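Local coordinates for uncharacterized protein YacP (Bacillus subtilis, PDB 5MQ8) that is an endoribonuclease involved in ribosome-dependent mRNA decay, at residues L56-G59 and L60-K63; E76-A80 and D81-E85; T102-Y105 and T106-W109. One frame throughout, in Å; residues are numbered along the deposited sequence.

Contact 1. Residues L56-G59 and L60-K63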
loop_
_atom_site.group_PDB
_atom_site.type_symbol
_atom_site.label_atom_id
_atom_site.label_comp_id
_atom_site.label_asym_id
_atom_site.label_seq_id
_atom_site.Cartn_x
_atom_site.Cartn_y
_atom_site.Cartn_z
ATOM N N LEU A 56 -29.252 5.805 10.819
ATOM C CA LEU A 56 -28.834 4.423 10.551
ATOM C C LEU A 56 -27.313 4.230 10.504
ATOM O O LEU A 56 -26.821 3.138 10.811
ATOM C CB LEU A 56 -29.472 3.910 9.246
ATOM C CG LEU A 56 -31.003 3.993 9.136
ATOM C CD1 LEU A 56 -31.437 4.086 7.693
ATOM C CD2 LEU A 56 -31.671 2.811 9.818
ATOM N N VAL A 57 -26.570 5.266 10.081
ATOM C CA VAL A 57 -25.119 5.168 9.955
ATOM C C VAL A 57 -24.419 6.092 10.946
ATOM O O VAL A 57 -24.812 7.253 11.100
ATOM C CB VAL A 57 -24.631 5.392 8.491
ATOM C CG1 VAL A 57 -23.121 5.145 8.353
ATOM C CG2 VAL A 57 -25.408 4.519 7.502
ATOM N N LYS A 58 -23.371 5.554 11.598
ATOM C CA LYS A 58 -22.516 6.226 12.575
ATOM C C LYS A 58 -21.904 7.490 11.974
ATOM O O LYS A 58 -21.338 7.448 10.876
ATOM C CB LYS A 58 -21.419 5.248 13.043
ATOM C CG LYS A 58 -20.328 5.839 13.926
ATOM C CD LYS A 58 -20.631 5.812 15.411
ATOM C CE LYS A 58 -19.832 6.862 16.150
ATOM N NZ LYS A 58 -18.369 6.566 16.155
ATOM N N GLY A 59 -22.048 8.598 12.703
ATOM C CA GLY A 59 -21.512 9.898 12.323
ATOM C C GLY A 59 -19.999 9.924 12.378
ATOM O O GLY A 59 -19.380 9.151 13.122
ATOM N N LEU A 60 -19.400 10.788 11.547
ATOM C CA LEU A 60 -17.954 10.971 11.427
ATOM C C LEU A 60 -17.319 11.496 12.720
ATOM O O LEU A 60 -16.244 11.018 13.100
ATOM C CB LEU A 60 -17.647 11.912 10.245
ATOM C CG LEU A 60 -17.082 11.306 8.950
ATOM C CD1 LEU A 60 -17.623 9.913 8.658
ATOM C CD2 LEU A 60 -17.362 12.214 7.767
ATOM N N GLU A 61 -18.002 12.453 13.406
ATOM C CA GLU A 61 -17.554 13.108 14.646
ATOM C C GLU A 61 -16.181 13.773 14.422
ATOM O O GLU A 61 -16.116 14.801 13.743
ATOM C CB GLU A 61 -17.550 12.140 15.858
ATOM C CG GLU A 61 -18.922 11.687 16.328
ATOM C CD GLU A 61 -18.898 10.874 17.610
ATOM O OE1 GLU A 61 -19.260 11.429 18.673
ATOM O OE2 GLU A 61 -18.509 9.684 17.553
ATOM N N LYS A 62 -15.092 13.152 14.928
ATOM C CA LYS A 62 -13.719 13.642 14.772
ATOM C C LYS A 62 -13.219 13.384 13.349
ATOM O O LYS A 62 -12.728 14.313 12.705
ATOM C CB LYS A 62 -12.780 12.972 15.799
ATOM C CG LYS A 62 -11.359 13.532 15.813
ATOM C CD LYS A 62 -10.505 12.882 16.894
ATOM C CE LYS A 62 -9.348 13.762 17.303
ATOM N NZ LYS A 62 -8.216 13.692 16.340
ATOM N N LYS A 63 -13.342 12.114 12.879
ATOM C CA LYS A 63 -12.891 11.592 11.585
ATOM C C LYS A 63 -13.010 12.566 10.415
ATOM O O LYS A 63 -14.108 13.021 10.067
ATOM C CB LYS A 63 -13.600 10.268 11.243
ATOM C CG LYS A 63 -12.732 9.030 11.417
ATOM C CD LYS A 63 -13.568 7.754 11.362
ATOM C CE LYS A 63 -12.761 6.524 11.706
ATOM N NZ LYS A 63 -13.619 5.323 11.901
#
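Lys58 reaches over the glycine that follows it and meets the carboxylate of Glu61, three residues on, in a local contact round a bend of the surface loop that joins strand 47-52 to strand 70-73 in this PIN-like (NYN) domain. From CB, CG is anti to the backbone N (chi1 172°), beside the carbonyl carbon, which starts the chain along the outgoing peptide. There CG lies 3.5 Å from Gly59 O. A bend at chi2 (89°) turns CD outward, and the chain then arches across the peptide carbonyl, with Lys58 CE 3.8 Å from Gly59 O. CE is also the first atom of the chain to meet the carboxylate, 3.4 Å from Glu61 OE2. A last bend at chi4 places NZ at the same distance, 3.4 Å, from Glu61 OE2, in a salt bridge whose hydrogen bond is weak.

Glu61 supplies the other half. Its chain runs straight beyond CG and crosses the lysine at about a right angle, so that a single oxygen comes up against the methylene and ammonium end. Its CG rests 4.1 Å from Gly59 O.

Leu60, between the two, turns to the protein instead: its branched apolar side chain packs on Val71 and Phe73 of strand 70-73 and on Arg30 of helix 23-44. Arg30 also bonds Lys58 O, tying the loop to that helix.

Long flexible side chains suit the outer side, where the charged ends can probably be hydrated. With one carboxylate oxygen used, CE as near as NZ, and Glu27 of helix 23-44 a second, distant ion-pair partner for the same ammonium, the attraction is probably diffuse and electrostatic.

Contact 2. Residues E76-A80 and D81-E85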
loop_
_atom_site.group_PDB
_atom_site.type_symbol
_atom_site.label_atom_id
_atom_site.label_comp_id
_atom_site.label_asym_id
_atom_site.label_seq_id
_atom_site.Cartn_x
_atom_site.Cartn_y
_atom_site.Cartn_z
ATOM N N GLU A 76 -32.215 15.635 11.194
ATOM C CA GLU A 76 -33.098 14.862 12.082
ATOM C C GLU A 76 -34.225 14.032 11.381
ATOM O O GLU A 76 -34.160 12.804 11.447
ATOM C CB GLU A 76 -33.688 15.751 13.194
ATOM C CG GLU A 76 -33.877 15.001 14.509
ATOM C CD GLU A 76 -34.215 15.861 15.714
ATOM O OE1 GLU A 76 -33.276 16.408 16.338
ATOM O OE2 GLU A 76 -35.417 15.970 16.050
ATOM N N ASN A 77 -35.244 14.653 10.758
ATOM C CA ASN A 77 -36.317 13.853 10.133
ATOM C C ASN A 77 -36.226 13.825 8.611
ATOM O O ASN A 77 -37.229 13.644 7.901
ATOM C CB ASN A 77 -37.699 14.311 10.617
ATOM C CG ASN A 77 -38.030 13.831 12.011
ATOM O OD1 ASN A 77 -37.836 14.538 13.005
ATOM N ND2 ASN A 77 -38.528 12.610 12.111
ATOM N N GLU A 78 -34.995 13.972 8.117
ATOM C CA GLU A 78 -34.695 14.046 6.700
ATOM C C GLU A 78 -34.176 12.714 6.222
ATOM O O GLU A 78 -33.325 12.116 6.870
ATOM C CB GLU A 78 -33.667 15.164 6.465
ATOM C CG GLU A 78 -33.387 15.458 5.000
ATOM C CD GLU A 78 -32.136 16.274 4.747
ATOM O OE1 GLU A 78 -32.081 16.940 3.691
ATOM O OE2 GLU A 78 -31.207 16.242 5.586
ATOM N N THR A 79 -34.708 12.233 5.102
ATOM C CA THR A 79 -34.258 10.974 4.512
ATOM C C THR A 79 -33.210 11.282 3.436
ATOM O O THR A 79 -33.138 12.414 2.950
ATOM C CB THR A 79 -35.439 10.182 3.937
ATOM O OG1 THR A 79 -36.194 11.042 3.086
ATOM C CG2 THR A 79 -36.339 9.588 5.028
ATOM N N ALA A 80 -32.414 10.267 3.066
ATOM C CA ALA A 80 -31.355 10.356 2.073
ATOM C C ALA A 80 -31.866 10.866 0.739
ATOM O O ALA A 80 -31.194 11.696 0.141
ATOM C CB ALA A 80 -30.661 9.010 1.908
ATOM N N ASP A 81 -33.070 10.434 0.297
ATOM C CA ASP A 81 -33.648 10.892 -0.969
ATOM C C ASP A 81 -33.952 12.399 -0.980
ATOM O O ASP A 81 -33.868 13.016 -2.036
ATOM C CB ASP A 81 -34.878 10.063 -1.380
ATOM C CG ASP A 81 -36.098 10.241 -0.520
ATOM O OD1 ASP A 81 -36.018 9.936 0.672
ATOM O OD2 ASP A 81 -37.155 10.610 -1.064
ATOM N N GLU A 82 -34.298 12.973 0.187
ATOM C CA GLU A 82 -34.588 14.405 0.338
ATOM C C GLU A 82 -33.291 15.218 0.247
ATOM O O GLU A 82 -33.253 16.218 -0.474
ATOM C CB GLU A 82 -35.335 14.691 1.650
ATOM C CG GLU A 82 -36.752 14.134 1.652
ATOM C CD GLU A 82 -37.502 14.156 2.973
ATOM O OE1 GLU A 82 -36.864 14.337 4.035
ATOM O OE2 GLU A 82 -38.734 13.943 2.946
ATOM N N ARG A 83 -32.216 14.748 0.917
ATOM C CA ARG A 83 -30.903 15.389 0.856
ATOM C C ARG A 83 -30.314 15.290 -0.548
ATOM O O ARG A 83 -29.805 16.281 -1.062
ATOM C CB ARG A 83 -29.942 14.856 1.938
ATOM C CG ARG A 83 -28.540 15.499 1.927
ATOM C CD ARG A 83 -28.543 17.013 2.123
ATOM N NE ARG A 83 -29.046 17.351 3.448
ATOM C CZ ARG A 83 -28.368 18.009 4.379
ATOM N NH1 ARG A 83 -27.161 18.497 4.116
ATOM N NH2 ARG A 83 -28.907 18.221 5.569
ATOM N N ILE A 84 -30.445 14.120 -1.186
ATOM C CA ILE A 84 -29.978 13.883 -2.550
ATOM C C ILE A 84 -30.676 14.858 -3.536
ATOM O O ILE A 84 -30.001 15.446 -4.387
ATOM C CB ILE A 84 -30.081 12.383 -2.937
ATOM C CG1 ILE A 84 -28.916 11.600 -2.292
ATOM C CG2 ILE A 84 -30.090 12.192 -4.453
ATOM C CD1 ILE A 84 -29.076 10.089 -2.206
ATOM N N GLU A 85 -31.993 15.087 -3.361
ATOM C CA GLU A 85 -32.749 16.045 -4.184
ATOM C C GLU A 85 -32.201 17.481 -3.997
ATOM O O GLU A 85 -32.002 18.179 -4.986
ATOM C CB GLU A 85 -34.249 15.988 -3.836
ATOM C CG GLU A 85 -35.129 16.843 -4.735
ATOM C CD GLU A 85 -36.575 16.967 -4.297
ATOM O OE1 GLU A 85 -37.461 16.916 -5.178
ATOM O OE2 GLU A 85 -36.827 17.109 -3.078
HETATM O O HOH W 1 -38.881 12.599 5.403
#
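Glu78 brings its carboxylate to the NE edge of the Arg83 guanidinium, five residues on, and crosses that side chain at about a right angle. The grip is side-on: Arg83 NE donates to Glu78 OE1 at 3.1 Å, and Arg83 NH2 to Glu78 OE2 at 3.0 Å. The second bond uses the syn lone pair of OE2. The two flat groups are twisted by 47°, so the pairing is two-pronged but not coplanar. Arginine gets there by folding its chain at chi2 and chi3, while glutamate stays extended. Glu78 is buried, and its charge has further partners: OE1 forms a salt bridge with Lys86 and OE2 accepts from the backbone N of Lys75, which together probably favour the ionised form.

Thr79 is the N-cap of helix 80-90, yet its hydroxyl makes no capping bond. OG1 sits between the backbone N and the carbonyl carbon (chi1 51°) and donates to Asp81 OD1 at 2.7 Å, from above the carboxylate plane. Glu82, at N3, accepts from Thr79 N through OE1 at 3.2 Å, as the N3 residue of a capping box does, but the other half is missing; this oxygen too is met from above the plane. A water joins Glu82 OE2 to Asn77 O, extending the hold to the incoming loop. Acidic residues in this first turn also suit the positive end of the helix dipole.

Helical bonding starts at once, with Arg83 N to Thr79 O at 3.2 Å and Ile84 N to Ala80 O at 2.9 Å. The small Ala80 and the branched Ile84 face the parallel sheet. Both pack on Val51 of strand 47-52, while on strand 3-7 Ala80 touches Asp7 and Ile84 touches Leu5, so helix 80-90, entered from strand 70-73, begins directly against strands 47-52 and 3-7.

Contact 3. Residues T102-Y105 and T106-W109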
loop_
_atom_site.group_PDB
_atom_site.type_symbol
_atom_site.label_atom_id
_atom_site.label_comp_id
_atom_site.label_asym_id
_atom_site.label_seq_id
_atom_site.Cartn_x
_atom_site.Cartn_y
_atom_site.Cartn_z
ATOM N N THR A 102 -28.872 4.079 -5.989
ATOM C CA THR A 102 -29.862 3.522 -5.054
ATOM C C THR A 102 -30.734 2.449 -5.710
ATOM O O THR A 102 -31.138 2.583 -6.870
ATOM C CB THR A 102 -30.715 4.618 -4.344
ATOM O OG1 THR A 102 -31.419 4.029 -3.250
ATOM C CG2 THR A 102 -31.689 5.353 -5.278
ATOM N N SER A 103 -31.040 1.396 -4.939
ATOM C CA SER A 103 -31.958 0.316 -5.319
ATOM C C SER A 103 -33.211 0.373 -4.423
ATOM O O SER A 103 -34.032 -0.542 -4.462
ATOM C CB SER A 103 -31.279 -1.047 -5.205
ATOM O OG SER A 103 -30.451 -1.255 -6.333
ATOM N N ASP A 104 -33.354 1.451 -3.614
ATOM C CA ASP A 104 -34.500 1.624 -2.718
ATOM C C ASP A 104 -35.731 2.119 -3.458
ATOM O O ASP A 104 -35.641 3.058 -4.241
ATOM C CB ASP A 104 -34.172 2.574 -1.560
ATOM C CG ASP A 104 -35.384 2.893 -0.696
ATOM O OD1 ASP A 104 -35.747 2.044 0.164
ATOM O OD2 ASP A 104 -36.014 3.957 -0.923
ATOM N N TYR A 105 -36.906 1.551 -3.125
ATOM C CA TYR A 105 -38.180 1.975 -3.704
ATOM C C TYR A 105 -39.214 2.315 -2.617
ATOM O O TYR A 105 -40.360 2.612 -2.941
ATOM C CB TYR A 105 -38.697 0.948 -4.725
ATOM C CG TYR A 105 -37.906 0.923 -6.017
ATOM C CD1 TYR A 105 -36.808 0.080 -6.169
ATOM C CD2 TYR A 105 -38.274 1.720 -7.101
ATOM C CE1 TYR A 105 -36.082 0.044 -7.362
ATOM C CE2 TYR A 105 -37.563 1.684 -8.303
ATOM C CZ TYR A 105 -36.466 0.845 -8.427
ATOM O OH TYR A 105 -35.753 0.813 -9.602
ATOM N N THR A 106 -38.798 2.322 -1.332
ATOM C CA THR A 106 -39.666 2.683 -0.211
ATOM C C THR A 106 -39.875 4.195 -0.110
ATOM O O THR A 106 -40.914 4.644 0.381
ATOM C CB THR A 106 -39.202 2.073 1.124
ATOM O OG1 THR A 106 -37.971 2.650 1.546
ATOM C CG2 THR A 106 -39.130 0.554 1.101
ATOM N N GLU A 107 -38.882 4.980 -0.565
ATOM C CA GLU A 107 -38.957 6.438 -0.534
ATOM C C GLU A 107 -39.486 6.996 -1.836
ATOM O O GLU A 107 -39.528 6.294 -2.848
ATOM C CB GLU A 107 -37.597 7.066 -0.164
ATOM C CG GLU A 107 -37.072 6.713 1.223
ATOM C CD GLU A 107 -37.893 7.126 2.424
ATOM O OE1 GLU A 107 -37.668 6.537 3.500
ATOM O OE2 GLU A 107 -38.739 8.043 2.313
ATOM N N GLN A 108 -39.895 8.263 -1.804
ATOM C CA GLN A 108 -40.451 8.965 -2.958
ATOM C C GLN A 108 -39.506 9.078 -4.131
ATOM O O GLN A 108 -39.938 8.863 -5.266
ATOM C CB GLN A 108 -40.968 10.357 -2.566
ATOM C CG GLN A 108 -42.428 10.424 -2.082
ATOM C CD GLN A 108 -43.374 9.347 -2.585
ATOM O OE1 GLN A 108 -43.456 8.248 -2.023
ATOM N NE2 GLN A 108 -44.099 9.636 -3.657
ATOM N N TRP A 109 -38.212 9.416 -3.868
ATOM C CA TRP A 109 -37.182 9.611 -4.899
ATOM C C TRP A 109 -37.685 10.586 -5.974
ATOM O O TRP A 109 -37.606 10.302 -7.167
ATOM C CB TRP A 109 -36.693 8.264 -5.475
ATOM C CG TRP A 109 -35.927 7.463 -4.465
ATOM C CD1 TRP A 109 -36.391 6.408 -3.735
ATOM C CD2 TRP A 109 -34.612 7.756 -3.962
ATOM N NE1 TRP A 109 -35.438 5.999 -2.835
ATOM C CE2 TRP A 109 -34.340 6.821 -2.938
ATOM C CE3 TRP A 109 -33.626 8.712 -4.291
ATOM C CZ2 TRP A 109 -33.134 6.828 -2.219
ATOM C CZ3 TRP A 109 -32.425 8.707 -3.590
ATOM C CH2 TRP A 109 -32.192 7.780 -2.561
#
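Asp104 and Trp109 meet through an almost straight hydrogen bond: the indole NE1 donates to Asp104 OD2 at 2.9 Å (168°), in the ring plane and along the anti lone pair. The same oxygen accepts from Glu107 N at 3.1 Å, on its syn side. The other oxygen takes the hydroxyl of Thr106, OG1 to Asp104 OD1 2.7 Å, through its syn lone pair, and a weak bond from Thr106 N in the pattern of an Asx turn. OD2 thus takes two good donors, and OD1 one good donor and a weak second. A short acid suits this place: with CG anti to the backbone N (chi1 174°), it reaches the consecutive amides of Thr106 and Glu107 and the indole NE1 together.

Thr102 works from the ring's face. Its CG2 lies 3.6 Å from the centroid of the Trp109 six-membered ring, 8° off the normal, a CH-pi contact. Its OG1 accepts from Asp104 N at 3.2 Å, an ST turn, and is also bonded to Asp7 OD2. The carbonyl of Asp104 is taken by Arg118.

The loop leaves strand 98-101 and leads towards strand 117-119, which holds it through a backbone bond between Thr102 and Lys119. Helix 8-14 touches Thr102 and Asp104 through Asn10, and Trp109 packs on Ile84 of helix 80-90.

The three contacts come in series along the chain, each in or beside a connection of the one parallel sheet. Contact 1 lies between strands 47-52 and 70-73, contact 2 leads from strand 70-73 into helix 80-90, and contact 3 follows strand 98-101. Contacts 2 and 3 adjoin, their centres about 11 Å apart: Asp81 OD2 probably accepts from Trp109 N at 3.2 Å, and Thr79 and Asp81 pack on Glu107. Contact 1 stands apart, with centres about 17 Å from contact 2 and 23 Å from contact 3. Contacts 2 and 3 converge on Asp7, at the end of strand 3-7 where PIN-like nucleases usually carry their active site, consistent with a role in shaping it.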